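Local atomic coordinates of signal recognition particle 54 kDa protein (Aeropyrum pernix, PDB entry 7EPK), a protein that belongs to the SRP54 family of signal recognition particle proteins and combines an N-terminal helical bundle, a P-loop nucleotide-binding domain and a helical signal-peptide-binding domain. Residues R314-V319 against S353-I358; I324-I329 against E378-E383; R331-M336 against E368-W373; D386-I391 against V415-L420. One frame throughout, in Å; residues are numbered along the deposited sequence.

Contact 1: R314-V319 against S353-I358; sequences RAAEDV and SMLASI
No flat group takes part where Ala316 and Val319 meet Leu355; the touching surfaces are methyl groups. Leu355 divides its two branches between two partners one helical turn apart. Leu355 CD1 lies 4.2 Å from Ala316 CB. Leu355 CD2 lies 4.1 Å from Val319 CG1. The first torsion of Leu355 (chi1 -155°) sets its CG roughly opposite the backbone N, and the fork then faces helix 293-320. Val319 turns CG1 to the leucine, and the two side chains cross at about a right angle. The backbones come closest at Ala316, whose CA is 6.2 Å from the CA of Leu355. The small alanine side chain is consistent with this near approach. The contact sets the end of the long helix 293-320 against the short helix 350-356, which lies in the helical signal-peptide-binding domain, the M domain. Leu420 of helix 409-423 touches both Val319 and Leu355, and Leu363 also packs on Leu355. All three touching residues are buried. With only hydrocarbon meeting hydrocarbon, the contact rests on van der Waals packing and the exclusion of water, and its chemistry imposes no directional bond on how the two helices are set.

Contact 2: I324-I329 against E378-E383; sequences ITMRTI and ESMTYE
Thr325 OG1 is gripped by two backbone N-H groups, and this fixes the helix start from which Met326 and Arg327 reach Met380 and Tyr382. Thr328 N gives the better bond, 3.0 Å to Thr325 OG1 with an N-H...O angle of 161°. The bond from Arg327 N is weak. Thr325 is thus the N-cap of helix 326-337. Thr381 does the same for helix 382-386, its OG1 bonding Glu384 N. Between the two capped starts, two methionines meet. Met326 bends at its second torsion (chi2 -50°), while Met380 is extended beyond CG. The chains cross at about a right angle, with Met326 CE 3.6 Å from Met380 CE. Met326 CG also lies 4.0 Å from Met380 SD. The helical signal-peptide-binding domain of SRP54, the M domain, is known for its many methionines, and this pair is buried in it. Leu385 touches both side chains; Pro388 and Leu414 also touch Met326, and Ile391 and Ile399 touch Met380. Arg327 and Tyr382 meet nearer the surface. Arg327 NH1 comes 4.1 Å from Tyr382 CD1, edge to edge. The guanidinium and ring planes stand 78° apart, and the cation is not over the ring face.

Contact 3: R331-M336 against E368-W373; sequences RQLRAM and EKMKRW
Leu333, Met336 and Met370 all set CG opposite their own carbonyl carbon and beside the backbone N (chi1 -64° in Met370), which sends the side chains into the gap between helices 326-337 and 367-379. Met370 and Met336 then both bend at their third torsion (chi3 79° in Met336), and their sulfur ends fold against each other. Met370 SD lies over the root of Met336, 3.4 Å from Met336 CB. The two methyl ends also meet, with Met370 CE 3.5 Å from Met336 CE. These two chains cross at about a right angle. Leu333 fills the next position along the interface and splits its fork. Its CD2 lies alongside the stem of Met370, 3.6 Å from Met370 CG. Its CD1 goes to Trp373 instead, 3.7 Å from Trp373 CB. The indole itself is met obliquely by Leu333 CD2. Lys369 CG, one turn back in the same helix, lies 3.9 Å above one face of the indole, toward its rim. All four residues that touch across the interface are buried, and the contact is wholly apolar. The two short helical segments run at 143° to each other, closer to antiparallel than perpendicular. Their axes approach to 9.6 Å. The pair belongs to the all-helical M domain. Leu365 closes over Leu333, Met370 and Trp373. Helix 293-320 packs on helix 326-337, with Leu312 against Met336, and helix 409-423 meets Trp373 through Leu413 and Tyr416.

Contact 4: D386-I391 against V415-L420; sequences DRPEII and VYYKNL
Pro388 and Glu389 meet Tyr417 where a 3-10 turn of the M domain, residues 388-390, is laid against helix 409-423. The turn joins helix 382-386 to helix 393-402. Its backbone is held by bonds from Ile390 N to Arg387 O and from Ile391 N to Pro388 O. The polar part of the contact is made at the rim of the Tyr417 ring. Tyr417 OH donates to Glu389 OE1 over 3.2 Å, using the syn lone pair of the carboxylate. Glu389 CG sits between the backbone N and the carbonyl carbon, and the chain then bends at its second torsion (chi2 -89°) to bring the oxygen there. The carboxylate stands at the ring edge, its plane tilted 26° from the ring. Lys421 NZ is the stronger polar partner of Tyr417 OH. The phenol oxygen is therefore bonded to both an acid and a lysine, and the lysine's positive charge probably favours the hydroxyl's donation to the carboxylate. The apolar part is proline on tyrosine. Tyr417 CG is nearly opposite its backbone N (chi1 160°), and this carries the ring out to the turn. Both residues are buried. Met326 packs on Pro388, and Ile329 packs on Tyr417. The proline and tyrosine side chains cross at about a right angle. Pro388 CG lies over one face of the phenol ring, toward its hydroxyl end, 3.4 Å from Tyr417 CZ. The same Pro388 CG is also 3.4 Å from Tyr417 OH.

The four contacts lie together in the helical M-domain part of the chain. GDP is bound in the separate P-loop domain, so none of them lines that pocket. Contacts 2 and 4 are nearest, with centres about 9 Å apart. Met326 CE of contact 2 lies 3.3 Å from Pro388 CB of contact 4. Contact 3 is nested in the loop closed by contact 2 and uses the same helices, 326-337 and 367-379; their centres are about 12 Å apart. Contact 3 reaches contact 4 by a probable hydrogen bond, Gln332 NE2 to Tyr416 OH at 2.9 Å. Contact 1 joins contact 4 through Val319 CG1, 3.9 Å from Leu420 CD1.

Contact 1: R314-V319 against S353-I358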
# COMPACT_ATOMS: atom_id res chain seq x y z
N ARG A 314 -30.60 -1.55 -4.43
CA ARG A 314 -31.03 -2.00 -5.78
C ARG A 314 -31.68 -3.39 -5.64
O ARG A 314 -32.72 -3.60 -6.26
CB ARG A 314 -29.85 -2.00 -6.76
CG ARG A 314 -30.19 -2.61 -8.11
CD ARG A 314 -29.30 -2.13 -9.23
NE ARG A 314 -27.99 -2.76 -9.21
CZ ARG A 314 -27.73 -3.99 -9.64
NH1 ARG A 314 -28.70 -4.76 -10.12
NH2 ARG A 314 -26.50 -4.46 -9.58
N ALA A 315 -31.11 -4.28 -4.83
CA ALA A 315 -31.55 -5.68 -4.70
C ALA A 315 -32.98 -5.72 -4.13
O ALA A 315 -33.80 -6.46 -4.70
CB ALA A 315 -30.60 -6.45 -3.83
N ALA A 316 -33.24 -4.97 -3.06
CA ALA A 316 -34.58 -4.77 -2.46
C ALA A 316 -35.47 -4.05 -3.47
O ALA A 316 -36.56 -4.55 -3.77
CB ALA A 316 -34.49 -4.00 -1.18
N GLU A 317 -35.01 -2.91 -3.99
CA GLU A 317 -35.77 -2.11 -5.00
C GLU A 317 -36.17 -3.04 -6.16
O GLU A 317 -37.34 -3.01 -6.55
CB GLU A 317 -34.95 -0.89 -5.42
CG GLU A 317 -35.66 0.04 -6.40
CD GLU A 317 -37.02 0.59 -5.98
OE1 GLU A 317 -37.28 0.66 -4.76
OE2 GLU A 317 -37.82 0.94 -6.87
N ASP A 318 -35.23 -3.85 -6.67
CA ASP A 318 -35.43 -4.75 -7.85
C ASP A 318 -36.46 -5.83 -7.52
O ASP A 318 -37.08 -6.36 -8.46
CB ASP A 318 -34.13 -5.39 -8.36
CG ASP A 318 -33.74 -5.00 -9.79
OD1 ASP A 318 -34.66 -4.62 -10.56
OD2 ASP A 318 -32.53 -5.09 -10.13
N VAL A 319 -36.63 -6.18 -6.25
CA VAL A 319 -37.71 -7.11 -5.80
C VAL A 319 -39.03 -6.33 -5.81
O VAL A 319 -39.95 -6.77 -6.51
CB VAL A 319 -37.40 -7.70 -4.41
CG1 VAL A 319 -38.64 -8.24 -3.71
CG2 VAL A 319 -36.33 -8.77 -4.50
N SER A 353 -36.05 -1.45 4.03
CA SER A 353 -37.00 -1.07 5.12
C SER A 353 -38.34 -1.76 4.86
O SER A 353 -38.76 -2.57 5.71
CB SER A 353 -37.15 0.43 5.24
OG SER A 353 -38.18 0.78 6.17
N MET A 354 -38.94 -1.47 3.70
CA MET A 354 -40.30 -1.93 3.30
C MET A 354 -40.27 -3.41 2.90
O MET A 354 -41.31 -4.07 3.08
CB MET A 354 -40.85 -1.11 2.13
CG MET A 354 -42.36 -1.15 2.04
SD MET A 354 -42.96 -0.10 0.70
CE MET A 354 -43.64 -1.31 -0.43
N LEU A 355 -39.15 -3.90 2.36
CA LEU A 355 -38.97 -5.32 1.94
C LEU A 355 -39.20 -6.23 3.16
O LEU A 355 -39.99 -7.18 3.04
CB LEU A 355 -37.56 -5.53 1.38
CG LEU A 355 -37.36 -6.67 0.38
CD1 LEU A 355 -36.05 -7.40 0.67
CD2 LEU A 355 -38.51 -7.67 0.37
N ALA A 356 -38.53 -5.91 4.27
CA ALA A 356 -38.64 -6.62 5.57
C ALA A 356 -40.01 -6.36 6.22
O ALA A 356 -40.45 -7.24 7.00
CB ALA A 356 -37.50 -6.21 6.48
N SER A 357 -40.67 -5.23 5.90
CA SER A 357 -42.00 -4.81 6.44
C SER A 357 -43.16 -5.58 5.77
O SER A 357 -44.30 -5.38 6.21
CB SER A 357 -42.20 -3.32 6.33
OG SER A 357 -42.76 -2.96 5.07
N ILE A 358 -42.88 -6.41 4.74
CA ILE A 358 -43.85 -7.37 4.12
C ILE A 358 -43.49 -8.79 4.57
O ILE A 358 -44.37 -9.48 5.14
CB ILE A 358 -43.88 -7.22 2.59
CG1 ILE A 358 -44.67 -5.98 2.15
CG2 ILE A 358 -44.44 -8.47 1.93
CD1 ILE A 358 -43.87 -4.70 2.11

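Contact 2: I324-I329 against E378-E383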
# COMPACT_ATOMS: atom_id res chain seq x y z
N ILE A 324 -37.51 -9.75 -9.51
CA ILE A 324 -36.68 -10.77 -8.80
C ILE A 324 -36.26 -11.88 -9.78
O ILE A 324 -37.12 -12.32 -10.58
CB ILE A 324 -37.41 -11.34 -7.57
CG1 ILE A 324 -36.48 -12.22 -6.72
CG2 ILE A 324 -38.68 -12.08 -7.96
CD1 ILE A 324 -36.95 -12.43 -5.29
N THR A 325 -34.98 -12.30 -9.69
CA THR A 325 -34.31 -13.39 -10.46
C THR A 325 -33.18 -14.01 -9.63
O THR A 325 -32.93 -13.52 -8.51
CB THR A 325 -33.66 -12.91 -11.76
OG1 THR A 325 -32.57 -12.07 -11.36
CG2 THR A 325 -34.63 -12.23 -12.71
N MET A 326 -32.53 -15.06 -10.15
CA MET A 326 -31.38 -15.71 -9.47
C MET A 326 -30.21 -14.73 -9.38
O MET A 326 -29.44 -14.83 -8.41
CB MET A 326 -30.93 -16.97 -10.21
CG MET A 326 -31.88 -18.16 -10.02
SD MET A 326 -32.31 -18.51 -8.27
CE MET A 326 -33.46 -19.86 -8.51
N ARG A 327 -30.10 -13.80 -10.34
CA ARG A 327 -29.00 -12.80 -10.39
C ARG A 327 -29.28 -11.72 -9.36
O ARG A 327 -28.31 -11.26 -8.72
CB ARG A 327 -28.81 -12.23 -11.79
CG ARG A 327 -28.04 -13.17 -12.70
CD ARG A 327 -28.09 -12.84 -14.18
NE ARG A 327 -27.23 -13.76 -14.91
CZ ARG A 327 -26.89 -13.61 -16.17
NH1 ARG A 327 -26.07 -14.48 -16.74
NH2 ARG A 327 -27.36 -12.59 -16.88
N THR A 328 -30.56 -11.36 -9.18
CA THR A 328 -31.01 -10.38 -8.15
C THR A 328 -30.67 -10.95 -6.78
O THR A 328 -29.98 -10.26 -6.02
CB THR A 328 -32.51 -10.11 -8.26
OG1 THR A 328 -32.74 -9.47 -9.51
CG2 THR A 328 -33.04 -9.27 -7.13
N ILE A 329 -31.13 -12.17 -6.52
CA ILE A 329 -30.92 -12.90 -5.23
C ILE A 329 -29.41 -13.08 -4.98
O ILE A 329 -28.94 -12.85 -3.85
CB ILE A 329 -31.66 -14.25 -5.21
CG1 ILE A 329 -33.16 -14.06 -5.41
CG2 ILE A 329 -31.34 -15.02 -3.94
CD1 ILE A 329 -33.96 -15.34 -5.31
N GLU A 378 -24.25 -20.54 -8.21
CA GLU A 378 -23.00 -20.63 -9.01
C GLU A 378 -22.98 -21.95 -9.80
O GLU A 378 -22.28 -21.98 -10.82
CB GLU A 378 -21.79 -20.45 -8.10
CG GLU A 378 -21.64 -19.04 -7.56
CD GLU A 378 -20.58 -18.90 -6.48
OE1 GLU A 378 -20.56 -17.87 -5.78
OE2 GLU A 378 -19.78 -19.83 -6.35
N SER A 379 -23.71 -22.98 -9.37
CA SER A 379 -23.71 -24.35 -9.98
C SER A 379 -24.86 -24.51 -10.99
O SER A 379 -24.78 -25.41 -11.84
CB SER A 379 -23.72 -25.45 -8.93
OG SER A 379 -22.55 -25.42 -8.12
N MET A 380 -25.88 -23.65 -10.94
CA MET A 380 -26.96 -23.60 -11.95
C MET A 380 -26.38 -23.21 -13.32
O MET A 380 -25.53 -22.32 -13.34
CB MET A 380 -28.00 -22.54 -11.56
CG MET A 380 -28.62 -22.76 -10.21
SD MET A 380 -29.99 -21.63 -10.01
CE MET A 380 -30.80 -22.24 -8.54
N THR A 381 -26.87 -23.79 -14.42
CA THR A 381 -26.50 -23.40 -15.81
C THR A 381 -26.98 -21.97 -16.07
O THR A 381 -27.88 -21.47 -15.37
CB THR A 381 -27.09 -24.34 -16.89
OG1 THR A 381 -28.46 -24.05 -17.14
CG2 THR A 381 -27.03 -25.81 -16.55
N TYR A 382 -26.44 -21.34 -17.10
CA TYR A 382 -26.88 -19.99 -17.53
C TYR A 382 -28.37 -20.03 -17.89
O TYR A 382 -29.05 -19.03 -17.65
CB TYR A 382 -26.02 -19.48 -18.68
CG TYR A 382 -24.60 -19.20 -18.27
CD1 TYR A 382 -24.29 -18.14 -17.43
CD2 TYR A 382 -23.57 -20.03 -18.66
CE1 TYR A 382 -22.99 -17.89 -17.03
CE2 TYR A 382 -22.27 -19.81 -18.26
CZ TYR A 382 -21.97 -18.72 -17.45
OH TYR A 382 -20.67 -18.51 -17.07
N GLU A 383 -28.83 -21.14 -18.47
CA GLU A 383 -30.25 -21.35 -18.84
C GLU A 383 -31.09 -21.47 -17.57
O GLU A 383 -32.11 -20.78 -17.45
CB GLU A 383 -30.40 -22.62 -19.68
CG GLU A 383 -31.82 -22.87 -20.14
CD GLU A 383 -31.97 -24.22 -20.83
OE1 GLU A 383 -32.01 -25.20 -20.09
OE2 GLU A 383 -32.02 -24.29 -22.09

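Contact 3: R331-M336 against E368-W373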
# COMPACT_ATOMS: atom_id res chain seq x y z
N ARG A 331 -26.95 -11.20 -6.03
CA ARG A 331 -26.38 -9.86 -5.74
C ARG A 331 -26.85 -9.43 -4.35
O ARG A 331 -26.04 -8.81 -3.61
CB ARG A 331 -26.79 -8.82 -6.79
CG ARG A 331 -26.03 -8.92 -8.10
CD ARG A 331 -26.30 -7.74 -9.02
NE ARG A 331 -25.93 -8.05 -10.40
CZ ARG A 331 -26.76 -8.50 -11.34
NH1 ARG A 331 -26.30 -8.78 -12.55
NH2 ARG A 331 -28.04 -8.68 -11.07
N GLN A 332 -28.11 -9.74 -4.04
CA GLN A 332 -28.77 -9.48 -2.74
C GLN A 332 -27.98 -10.19 -1.63
O GLN A 332 -27.64 -9.53 -0.66
CB GLN A 332 -30.22 -9.95 -2.77
CG GLN A 332 -31.00 -9.62 -1.51
CD GLN A 332 -32.40 -10.17 -1.59
OE1 GLN A 332 -33.17 -9.83 -2.49
NE2 GLN A 332 -32.70 -11.07 -0.66
N LEU A 333 -27.68 -11.48 -1.80
CA LEU A 333 -26.97 -12.29 -0.77
C LEU A 333 -25.56 -11.73 -0.59
O LEU A 333 -25.20 -11.42 0.57
CB LEU A 333 -26.94 -13.77 -1.18
CG LEU A 333 -28.31 -14.44 -1.30
CD1 LEU A 333 -28.22 -15.79 -2.00
CD2 LEU A 333 -28.97 -14.59 0.06
N ARG A 334 -24.80 -11.60 -1.68
CA ARG A 334 -23.43 -11.01 -1.65
C ARG A 334 -23.46 -9.74 -0.80
O ARG A 334 -22.66 -9.64 0.12
CB ARG A 334 -22.91 -10.66 -3.05
CG ARG A 334 -21.52 -10.03 -3.03
CD ARG A 334 -20.95 -9.77 -4.42
NE ARG A 334 -20.37 -8.43 -4.52
CZ ARG A 334 -21.06 -7.28 -4.46
NH1 ARG A 334 -22.38 -7.28 -4.30
NH2 ARG A 334 -20.43 -6.13 -4.57
N ALA A 335 -24.40 -8.84 -1.09
CA ALA A 335 -24.58 -7.54 -0.41
C ALA A 335 -24.83 -7.75 1.09
O ALA A 335 -24.12 -7.12 1.91
CB ALA A 335 -25.71 -6.76 -1.06
N MET A 336 -25.79 -8.61 1.43
CA MET A 336 -26.20 -8.91 2.83
C MET A 336 -25.02 -9.51 3.61
O MET A 336 -24.73 -9.02 4.73
CB MET A 336 -27.37 -9.89 2.85
CG MET A 336 -28.65 -9.30 2.31
SD MET A 336 -29.88 -10.58 2.11
CE MET A 336 -30.42 -10.73 3.81
N GLU A 368 -24.30 -18.68 6.83
CA GLU A 368 -24.12 -19.99 6.16
C GLU A 368 -25.22 -20.18 5.12
O GLU A 368 -24.88 -20.66 4.03
CB GLU A 368 -24.09 -21.15 7.16
CG GLU A 368 -22.68 -21.59 7.55
CD GLU A 368 -21.69 -21.74 6.41
OE1 GLU A 368 -22.09 -22.24 5.30
OE2 GLU A 368 -20.51 -21.36 6.61
N LYS A 369 -26.47 -19.81 5.44
CA LYS A 369 -27.65 -20.06 4.55
C LYS A 369 -27.50 -19.24 3.26
O LYS A 369 -27.82 -19.78 2.16
CB LYS A 369 -28.97 -19.75 5.26
CG LYS A 369 -30.21 -20.05 4.42
CD LYS A 369 -31.48 -20.32 5.22
CE LYS A 369 -31.76 -21.79 5.49
NZ LYS A 369 -31.24 -22.24 6.80
N MET A 370 -27.00 -18.01 3.38
CA MET A 370 -26.65 -17.15 2.22
C MET A 370 -25.46 -17.77 1.47
O MET A 370 -25.55 -17.82 0.23
CB MET A 370 -26.31 -15.73 2.68
CG MET A 370 -27.50 -15.00 3.30
SD MET A 370 -27.22 -13.24 3.57
CE MET A 370 -28.03 -12.93 5.14
N LYS A 371 -24.44 -18.25 2.18
CA LYS A 371 -23.19 -18.80 1.56
C LYS A 371 -23.52 -20.07 0.78
O LYS A 371 -22.85 -20.32 -0.25
CB LYS A 371 -22.11 -19.07 2.62
CG LYS A 371 -20.72 -19.43 2.10
CD LYS A 371 -20.33 -20.89 2.33
CE LYS A 371 -18.86 -21.19 2.09
NZ LYS A 371 -17.99 -20.63 3.16
N ARG A 372 -24.48 -20.86 1.25
CA ARG A 372 -24.89 -22.13 0.60
C ARG A 372 -25.70 -21.77 -0.65
O ARG A 372 -25.45 -22.36 -1.72
CB ARG A 372 -25.73 -23.02 1.54
CG ARG A 372 -24.96 -23.78 2.62
CD ARG A 372 -25.81 -24.89 3.25
NE ARG A 372 -27.12 -24.45 3.74
CZ ARG A 372 -27.37 -23.95 4.95
NH1 ARG A 372 -26.39 -23.80 5.84
NH2 ARG A 372 -28.59 -23.56 5.27
N TRP A 373 -26.63 -20.83 -0.49
CA TRP A 373 -27.50 -20.34 -1.58
C TRP A 373 -26.65 -19.78 -2.72
O TRP A 373 -27.00 -20.03 -3.88
CB TRP A 373 -28.50 -19.33 -1.04
CG TRP A 373 -29.62 -19.99 -0.32
CD1 TRP A 373 -29.70 -21.30 0.04
CD2 TRP A 373 -30.84 -19.37 0.14
NE1 TRP A 373 -30.88 -21.55 0.68
CE2 TRP A 373 -31.60 -20.38 0.76
CE3 TRP A 373 -31.37 -18.07 0.09
CZ2 TRP A 373 -32.86 -20.13 1.31
CZ3 TRP A 373 -32.61 -17.82 0.63
CH2 TRP A 373 -33.35 -18.84 1.24

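Contact 4: D386-I391 against V415-L420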
# COMPACT_ATOMS: atom_id res chain seq x y z
N ASP A 386 -31.61 -18.20 -15.84
CA ASP A 386 -32.60 -17.38 -16.58
C ASP A 386 -34.00 -17.86 -16.24
O ASP A 386 -34.87 -17.01 -16.03
CB ASP A 386 -32.40 -17.47 -18.09
CG ASP A 386 -33.28 -16.49 -18.83
OD1 ASP A 386 -33.53 -15.40 -18.27
OD2 ASP A 386 -33.72 -16.83 -19.94
N ARG A 387 -34.18 -19.17 -16.23
CA ARG A 387 -35.48 -19.86 -16.08
C ARG A 387 -35.34 -20.89 -14.96
O ARG A 387 -35.17 -22.08 -15.21
CB ARG A 387 -35.85 -20.48 -17.43
CG ARG A 387 -36.34 -19.48 -18.48
CD ARG A 387 -36.44 -20.10 -19.86
NE ARG A 387 -37.33 -21.25 -19.87
CZ ARG A 387 -37.13 -22.38 -20.56
NH1 ARG A 387 -36.07 -22.54 -21.34
NH2 ARG A 387 -38.01 -23.36 -20.49
N PRO A 388 -35.37 -20.48 -13.68
CA PRO A 388 -35.18 -21.44 -12.60
C PRO A 388 -36.36 -22.42 -12.44
O PRO A 388 -36.20 -23.40 -11.75
CB PRO A 388 -34.99 -20.52 -11.38
CG PRO A 388 -35.79 -19.28 -11.72
CD PRO A 388 -35.58 -19.11 -13.22
N GLU A 389 -37.50 -22.12 -13.08
CA GLU A 389 -38.73 -22.98 -13.11
C GLU A 389 -38.47 -24.27 -13.90
O GLU A 389 -39.18 -25.26 -13.65
CB GLU A 389 -39.92 -22.23 -13.74
CG GLU A 389 -39.57 -21.37 -14.95
CD GLU A 389 -39.15 -19.93 -14.65
OE1 GLU A 389 -39.07 -19.54 -13.45
OE2 GLU A 389 -38.91 -19.18 -15.63
N ILE A 390 -37.49 -24.24 -14.80
CA ILE A 390 -36.99 -25.40 -15.60
C ILE A 390 -36.44 -26.47 -14.65
O ILE A 390 -36.46 -27.63 -15.05
CB ILE A 390 -35.93 -24.92 -16.63
CG1 ILE A 390 -36.58 -24.62 -17.99
CG2 ILE A 390 -34.74 -25.86 -16.77
CD1 ILE A 390 -37.52 -25.70 -18.49
N ILE A 391 -35.98 -26.08 -13.45
CA ILE A 391 -35.26 -26.95 -12.48
C ILE A 391 -36.23 -28.02 -11.96
O ILE A 391 -37.05 -27.69 -11.08
CB ILE A 391 -34.65 -26.14 -11.32
CG1 ILE A 391 -33.58 -25.17 -11.82
CG2 ILE A 391 -34.11 -27.07 -10.24
CD1 ILE A 391 -32.91 -24.33 -10.74
N VAL A 415 -38.11 -22.00 -3.32
CA VAL A 415 -39.35 -21.50 -2.64
C VAL A 415 -39.16 -20.01 -2.36
O VAL A 415 -40.11 -19.25 -2.66
CB VAL A 415 -39.67 -22.29 -1.35
CG1 VAL A 415 -40.85 -21.71 -0.59
CG2 VAL A 415 -39.93 -23.76 -1.66
N TYR A 416 -37.99 -19.63 -1.84
CA TYR A 416 -37.63 -18.24 -1.45
C TYR A 416 -37.87 -17.34 -2.66
O TYR A 416 -38.67 -16.37 -2.57
CB TYR A 416 -36.17 -18.14 -0.99
CG TYR A 416 -35.73 -16.76 -0.57
CD1 TYR A 416 -35.97 -16.29 0.71
CD2 TYR A 416 -35.06 -15.92 -1.45
CE1 TYR A 416 -35.57 -15.03 1.10
CE2 TYR A 416 -34.66 -14.65 -1.08
CZ TYR A 416 -34.90 -14.21 0.21
OH TYR A 416 -34.51 -12.97 0.61
N TYR A 417 -37.24 -17.70 -3.77
CA TYR A 417 -37.45 -17.07 -5.09
C TYR A 417 -38.97 -16.96 -5.31
O TYR A 417 -39.46 -15.82 -5.34
CB TYR A 417 -36.64 -17.82 -6.14
CG TYR A 417 -37.09 -17.61 -7.56
CD1 TYR A 417 -36.71 -16.50 -8.29
CD2 TYR A 417 -37.94 -18.52 -8.17
CE1 TYR A 417 -37.15 -16.31 -9.60
CE2 TYR A 417 -38.38 -18.35 -9.47
CZ TYR A 417 -37.98 -17.24 -10.19
OH TYR A 417 -38.41 -17.14 -11.48
N LYS A 418 -39.70 -18.08 -5.38
CA LYS A 418 -41.16 -18.09 -5.68
C LYS A 418 -41.90 -17.24 -4.64
O LYS A 418 -42.75 -16.42 -5.04
CB LYS A 418 -41.76 -19.50 -5.68
CG LYS A 418 -41.22 -20.46 -6.74
CD LYS A 418 -41.46 -21.93 -6.38
CE LYS A 418 -40.70 -22.93 -7.22
NZ LYS A 418 -40.78 -24.29 -6.64
N ASN A 419 -41.58 -17.43 -3.36
CA ASN A 419 -42.33 -16.81 -2.24
C ASN A 419 -42.16 -15.29 -2.33
O ASN A 419 -43.18 -14.58 -2.24
CB ASN A 419 -41.93 -17.40 -0.88
CG ASN A 419 -43.12 -17.56 0.05
OD1 ASN A 419 -43.72 -16.58 0.48
ND2 ASN A 419 -43.46 -18.80 0.36
N LEU A 420 -40.93 -14.80 -2.54
CA LEU A 420 -40.67 -13.35 -2.74
C LEU A 420 -41.52 -12.89 -3.92
O LEU A 420 -42.28 -11.93 -3.74
CB LEU A 420 -39.18 -13.08 -2.97
CG LEU A 420 -38.37 -12.67 -1.74
CD1 LEU A 420 -38.76 -11.27 -1.27
CD2 LEU A 420 -38.53 -13.68 -0.60